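Local coordinates for protein triacylglycerol lipase (PDB 5AH1) that probably hydrolyses ester bonds of triacylglycerols and also acts on synthetic polyesters, as a zinc-binding esterase of the alpha/beta-hydrolase fold, at residues D393-K396 against N400-I403. Numbering follows the deposited sequence.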
ATOM      1  N   ASP A 393       2.219  -1.380  12.527  1.00  7.79           N
ATOM      2  CA  ASP A 393       2.080  -2.736  13.055  1.00  7.72           C
ATOM      3  C   ASP A 393       0.662  -3.294  12.970  1.00  7.40           C
ATOM      4  O   ASP A 393       0.469  -4.496  13.138  1.00  8.77           O
ATOM      5  CB  ASP A 393       2.651  -2.861  14.483  1.00  8.57           C
ATOM      6  CG  ASP A 393       1.901  -2.047  15.505  1.00  9.36           C
ATOM      7  OD1 ASP A 393       0.974  -1.308  15.138  1.00  9.86           O
ATOM      8  OD2 ASP A 393       2.271  -2.162  16.694  1.00 11.55           O
ATOM      9  N   GLY A 394      -0.313  -2.435  12.680  1.00  7.60           N
ATOM     10  CA  GLY A 394      -1.686  -2.870  12.582  1.00  6.77           C
ATOM     11  C   GLY A 394      -2.604  -1.758  13.012  1.00  7.29           C
ATOM     12  O   GLY A 394      -2.149  -0.775  13.588  1.00  7.72           O
ATOM     13  N   PRO A 395      -3.895  -1.909  12.712  1.00  7.01           N
ATOM     14  CA  PRO A 395      -4.868  -0.878  13.074  1.00  7.13           C
ATOM     15  C   PRO A 395      -5.103  -0.877  14.587  1.00  7.60           C
ATOM     16  O   PRO A 395      -5.302  -1.949  15.172  1.00  7.94           O
ATOM     17  CB  PRO A 395      -6.114  -1.318  12.314  1.00  7.83           C
ATOM     18  CG  PRO A 395      -5.974  -2.828  12.244  1.00  8.41           C
ATOM     19  CD  PRO A 395      -4.518  -3.050  12.009  1.00  8.12           C
ATOM     20  N   LYS A 396      -5.091   0.321  15.171  1.00  7.13           N
ATOM     21  CA  LYS A 396      -5.348   0.540  16.591  1.00  6.80           C
ATOM     22  C   LYS A 396      -6.383   1.643  16.785  1.00  7.17           C
ATOM     23  O   LYS A 396      -7.284   1.486  17.610  1.00  7.78           O
ATOM     24  CB  LYS A 396      -4.043   0.889  17.314  1.00  7.58           C
ATOM     25  CG  LYS A 396      -3.023  -0.246  17.238  1.00  8.19           C
ATOM     26  CD  LYS A 396      -1.679   0.102  17.815  1.00  9.02           C
ATOM     27  CE  LYS A 396      -0.902   1.154  17.060  1.00  8.89           C
ATOM     28  NZ  LYS A 396      -0.696   0.856  15.608  1.00  8.68           N
ATOM     29  N   ASN A 400     -10.752  -2.961  16.992  1.00  6.98           N
ATOM     30  CA  ASN A 400     -10.790  -4.049  17.965  1.00  7.70           C
ATOM     31  C   ASN A 400      -9.801  -5.170  17.630  1.00  9.06           C
ATOM     32  O   ASN A 400      -9.746  -6.175  18.323  1.00 10.22           O
ATOM     33  CB  ASN A 400     -12.184  -4.655  18.048  1.00  8.13           C
ATOM     34  CG  ASN A 400     -13.234  -3.662  18.469  1.00  8.71           C
ATOM     35  OD1 ASN A 400     -13.054  -2.942  19.443  1.00  8.63           O
ATOM     36  ND2 ASN A 400     -14.351  -3.645  17.756  1.00  8.56           N
ATOM     37  N   ASP A 401      -9.000  -5.012  16.588  1.00  7.99           N
ATOM     38  CA  ASP A 401      -8.058  -6.068  16.207  1.00  7.94           C
ATOM     39  C   ASP A 401      -7.019  -6.281  17.295  1.00  8.31           C
ATOM     40  O   ASP A 401      -6.600  -5.337  17.981  1.00  8.73           O
ATOM     41  CB  ASP A 401      -7.319  -5.700  14.923  1.00  7.79           C
ATOM     42  CG  ASP A 401      -8.181  -5.768  13.669  1.00  7.67           C
ATOM     43  OD1 ASP A 401      -9.407  -6.012  13.741  1.00  9.10           O
ATOM     44  OD2 ASP A 401      -7.586  -5.605  12.582  1.00  8.29           O
ATOM     45  N   VAL A 402      -6.600  -7.534  17.458  1.00  8.76           N
ATOM     46  CA  VAL A 402      -5.518  -7.873  18.367  1.00  8.88           C
ATOM     47  C   VAL A 402      -4.207  -7.787  17.606  1.00  8.45           C
ATOM     48  O   VAL A 402      -4.103  -8.291  16.478  1.00  8.81           O
ATOM     49  CB  VAL A 402      -5.734  -9.278  18.955  1.00 10.16           C
ATOM     50  CG1 VAL A 402      -4.509  -9.749  19.759  1.00 11.71           C
ATOM     51  CG2 VAL A 402      -6.967  -9.272  19.836  1.00 12.06           C
ATOM     52  N   ILE A 403      -3.216  -7.177  18.244  1.00  8.68           N
ATOM     53  CA  ILE A 403      -1.850  -7.105  17.734  1.00  9.50           C
ATOM     54  C   ILE A 403      -0.900  -7.634  18.789  1.00 10.74           C
ATOM     55  O   ILE A 403      -0.927  -7.184  19.932  1.00 12.08           O
ATOM     56  CB  ILE A 403      -1.448  -5.638  17.396  1.00  9.49           C
ATOM     57  CG1 ILE A 403      -2.449  -5.001  16.428  1.00  8.49           C
ATOM     58  CG2 ILE A 403      -0.021  -5.568  16.843  1.00 10.92           C
ATOM     59  CD1 ILE A 403      -2.247  -3.508  16.246  1.00  9.29           C
TER
HETATM   60  O   HOH W   1      -5.625  -2.844  17.706  1.00  9.58           O
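I403 sets its CD1 methyl against D393, G394, P395 and K396, at the point where a loop of this alpha/beta-hydrolase enters 403-405, the edge strand of the central parallel sheet. I403 CD1 lies 3.5 Å from K396 CG, a tight carbon contact, and 3.6 Å from P395 O. The isoleucine and lysine chains meet at about a right angle. K396 bends at both chi3 (-67°) and chi4 (-55°), which curls its ammonium back over its own segment to a salt bridge, K396 NZ to D393 OD1 at 2.8 Å, on the syn lone pair. K396 NZ also donates to G394 O at 3.0 Å, and the same nitrogen bonds to I390 O and forms a salt bridge with D232 OD2. G394 presents only backbone to I403, G394 C lying 3.7 Å from I403 CD1. Farther along, the D401 carboxylate crosses the P395 ring obliquely, D401 OD2 coming 3.2 Å from P395 CG, while D401 OD1 accepts from A322 N and D401 OD2 from W415 NE1. W415, on the neighbouring strand 415-417, also packs against P395 and I403. A single water bridges the two backbones, its O donating to P395 O and to D401 O, each at 2.7 Å.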